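Local coordinates for glutathione S-transferase family protein (Pseudomonas putida, PDB 3LXZ), which probably catalyses the conjugation of reduced glutathione to a wide range of hydrophobic electrophiles, at residues A[17-22]-A[159-164]. Numbering follows the deposited sequence.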
ATOM      1  N   VAL A  17      11.617  -8.015   5.840  1.00 16.25           N
ATOM      2  CA  VAL A  17      12.454  -8.548   4.770  1.00 15.17           C
ATOM      3  C   VAL A  17      13.529  -9.478   5.323  1.00 15.59           C
ATOM      4  O   VAL A  17      13.758 -10.554   4.757  1.00 16.72           O
ATOM      5  CB  VAL A  17      13.037  -7.445   3.912  1.00 14.22           C
ATOM      6  CG1 VAL A  17      13.892  -8.062   2.776  1.00 14.29           C
ATOM      7  CG2 VAL A  17      11.833  -6.657   3.281  1.00 13.63           C
ATOM      8  N   LYS A  18      14.176  -9.055   6.405  1.00 15.35           N
ATOM      9  CA  LYS A  18      15.231  -9.851   7.035  1.00 15.39           C
ATOM     10  C   LYS A  18      14.738 -11.251   7.407  1.00 16.11           C
ATOM     11  O   LYS A  18      15.421 -12.262   7.089  1.00 14.21           O
ATOM     12  CB  LYS A  18      15.789  -9.095   8.231  1.00 15.08           C
ATOM     13  CG  LYS A  18      16.898  -9.789   9.024  1.00 16.88           C
ATOM     14  CD  LYS A  18      17.594  -8.731   9.909  1.00 16.00           C
ATOM     15  CE  LYS A  18      18.673  -9.321  10.825  1.00 15.73           C
ATOM     16  NZ  LYS A  18      19.195  -8.241  11.718  1.00 17.44           N
ATOM     17  N   LEU A  19      13.544 -11.342   8.018  1.00 15.95           N
ATOM     18  CA  LEU A  19      12.997 -12.662   8.330  1.00 17.46           C
ATOM     19  C   LEU A  19      12.764 -13.505   7.080  1.00 17.36           C
ATOM     20  O   LEU A  19      13.021 -14.710   7.098  1.00 17.68           O
ATOM     21  CB  LEU A  19      11.725 -12.564   9.162  1.00 16.68           C
ATOM     22  CG  LEU A  19      11.127 -13.862   9.717  1.00 18.80           C
ATOM     23  CD1 LEU A  19      12.186 -14.689  10.480  1.00 18.00           C
ATOM     24  CD2 LEU A  19       9.959 -13.486  10.624  1.00 16.74           C
ATOM     25  N   ALA A  20      12.280 -12.875   5.990  1.00 17.36           N
ATOM     26  CA  ALA A  20      11.983 -13.610   4.753  1.00 17.32           C
ATOM     27  C   ALA A  20      13.288 -14.214   4.226  1.00 18.01           C
ATOM     28  O   ALA A  20      13.320 -15.386   3.856  1.00 18.08           O
ATOM     29  CB  ALA A  20      11.369 -12.667   3.687  1.00 17.11           C
ATOM     30  N   LEU A  21      14.354 -13.404   4.218  1.00 18.68           N
ATOM     31  CA  LEU A  21      15.661 -13.843   3.712  1.00 19.80           C
ATOM     32  C   LEU A  21      16.193 -14.985   4.583  1.00 20.30           C
ATOM     33  O   LEU A  21      16.730 -15.955   4.059  1.00 22.07           O
ATOM     34  CB  LEU A  21      16.663 -12.682   3.665  1.00 20.19           C
ATOM     35  CG  LEU A  21      16.352 -11.581   2.630  1.00 19.88           C
ATOM     36  CD1 LEU A  21      17.168 -10.333   2.869  1.00 22.53           C
ATOM     37  CD2 LEU A  21      16.583 -12.096   1.234  1.00 22.14           C
ATOM     38  N   LEU A  22      16.050 -14.855   5.901  1.00 20.84           N
ATOM     39  CA  LEU A  22      16.540 -15.898   6.839  1.00 21.36           C
ATOM     40  C   LEU A  22      15.716 -17.193   6.707  1.00 21.53           C
ATOM     41  O   LEU A  22      16.278 -18.299   6.705  1.00 20.90           O
ATOM     42  CB  LEU A  22      16.516 -15.355   8.272  1.00 21.18           C
ATOM     43  CG  LEU A  22      17.630 -14.400   8.693  1.00 22.31           C
ATOM     44  CD1 LEU A  22      17.248 -13.675   9.959  1.00 21.20           C
ATOM     45  CD2 LEU A  22      18.991 -15.124   8.863  1.00 26.22           C
ATOM     46  N   PHE A 159       2.135  -9.256   9.435  1.00 15.39           N
ATOM     47  CA  PHE A 159       1.416  -9.437  10.710  1.00 16.02           C
ATOM     48  C   PHE A 159       2.343  -9.375  11.932  1.00 16.37           C
ATOM     49  O   PHE A 159       2.109  -8.643  12.859  1.00 15.33           O
ATOM     50  CB  PHE A 159       0.691 -10.779  10.701  1.00 15.77           C
ATOM     51  CG  PHE A 159       0.069 -11.160  12.040  1.00 15.56           C
ATOM     52  CD1 PHE A 159      -1.255 -10.816  12.321  1.00 15.99           C
ATOM     53  CD2 PHE A 159       0.802 -11.863  12.996  1.00 15.83           C
ATOM     54  CE1 PHE A 159      -1.849 -11.149  13.546  1.00 16.22           C
ATOM     55  CE2 PHE A 159       0.209 -12.234  14.222  1.00 15.55           C
ATOM     56  CZ  PHE A 159      -1.097 -11.850  14.503  1.00 13.55           C
ATOM     57  N   CYS A 160       3.413 -10.156  11.932  1.00 17.64           N
ATOM     58  CA  CYS A 160       4.100 -10.330  13.191  1.00 19.57           C
ATOM     59  C   CYS A 160       4.937  -9.106  13.580  1.00 18.90           C
ATOM     60  O   CYS A 160       5.195  -8.892  14.748  1.00 19.50           O
ATOM     61  CB  CYS A 160       4.866 -11.645  13.226  1.00 19.70           C
ATOM     62  SG  CYS A 160       6.374 -11.539  12.384  1.00 29.13           S
ATOM     63  N   PHE A 161       5.312  -8.268  12.600  1.00 17.83           N
ATOM     64  CA  PHE A 161       6.042  -7.045  12.891  1.00 17.51           C
ATOM     65  C   PHE A 161       5.210  -5.768  12.787  1.00 17.72           C
ATOM     66  O   PHE A 161       5.762  -4.669  12.977  1.00 18.29           O
ATOM     67  CB  PHE A 161       7.292  -6.930  11.984  1.00 18.18           C
ATOM     68  CG  PHE A 161       8.321  -7.994  12.228  1.00 16.83           C
ATOM     69  CD1 PHE A 161       9.049  -8.027  13.423  1.00 20.42           C
ATOM     70  CD2 PHE A 161       8.630  -8.929  11.235  1.00 16.86           C
ATOM     71  CE1 PHE A 161      10.036  -9.006  13.612  1.00 18.46           C
ATOM     72  CE2 PHE A 161       9.622  -9.898  11.426  1.00 17.54           C
ATOM     73  CZ  PHE A 161      10.302  -9.949  12.610  1.00 17.22           C
ATOM     74  N   SER A 162       3.904  -5.889  12.532  1.00 15.81           N
ATOM     75  CA  SER A 162       2.997  -4.735  12.665  1.00 16.79           C
ATOM     76  C   SER A 162       2.117  -4.831  13.925  1.00 17.05           C
ATOM     77  O   SER A 162       1.915  -3.843  14.664  1.00 18.83           O
ATOM     78  CB  SER A 162       2.059  -4.667  11.447  1.00 15.10           C
ATOM     79  OG  SER A 162       2.795  -4.455  10.260  1.00 17.86           O
ATOM     80  N   VAL A 163       1.556  -6.002  14.144  1.00 17.55           N
ATOM     81  CA  VAL A 163       0.522  -6.183  15.182  1.00 18.87           C
ATOM     82  C   VAL A 163       1.112  -6.018  16.599  1.00 19.70           C
ATOM     83  O   VAL A 163       0.435  -5.474  17.488  1.00 20.02           O
ATOM     84  CB  VAL A 163      -0.268  -7.505  15.002  1.00 19.72           C
ATOM     85  CG1 VAL A 163      -1.182  -7.758  16.178  1.00 20.54           C
ATOM     86  CG2 VAL A 163      -1.147  -7.440  13.706  1.00 18.01           C
ATOM     87  N   ASP A 164       2.369  -6.429  16.791  1.00 19.90           N
ATOM     88  CA  ASP A 164       3.101  -6.140  18.058  1.00 21.03           C
ATOM     89  C   ASP A 164       3.193  -4.639  18.344  1.00 21.07           C
ATOM     90  O   ASP A 164       2.856  -4.178  19.446  1.00 21.16           O
ATOM     91  CB  ASP A 164       4.512  -6.767  18.067  1.00 22.61           C
ATOM     92  CG  ASP A 164       5.427  -6.233  16.935  1.00 23.94           C
ATOM     93  OD1 ASP A 164       4.905  -5.821  15.870  1.00 22.90           O
ATOM     94  OD2 ASP A 164       6.671  -6.222  17.123  1.00 26.64           O
TER
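Where L19 and F161 meet, the backbones of 17-22 and 159-164 stay apart: their nearest CA atoms, L19 CA and F161 CA, are separated by 10.0 Å. Side chains alone span this gap, burying a modest 86 Å² between the two segments. From helix 12-23 comes L19, whose CG is anti to its own N (chi1 -173°) and so heads toward 159-164. The second torsion (chi2 52°) then turns CD1 back beside CA and leaves CD2 anti to CA, extended toward F161. This methyl, L19 CD2, lies 3.7 Å from F161 CE2 and 4.1 Å from F161 CZ, coming obliquely at the CE2-CZ end of the ring. The same methyl reaches the sulfur of C160 at a looser 4.4 Å from L19 CD2 to C160 SG. That sulfur also sits 3.6 Å above the plane of the F161 ring, shifted toward its rim, so neighbouring residues of helix 154-174 present a joint apolar surface to the leucine. In the glutathione S-transferase fold this is an interface between the thioredoxin-like N-terminal domain and the all-helical C-terminal domain; M198 and I201 of helix 198-218 also touch L19, and M192 of helix 183-193 touches C160. A polar link runs alongside: N12 ND2 donates to the carbonyl oxygen of F161, tying the start of helix 12-23 to the backbone at F161. The F161 side chain is about 8 Å from the side chains of S11 and T63, which bind glutathione in this protein, although none is bound to this chain.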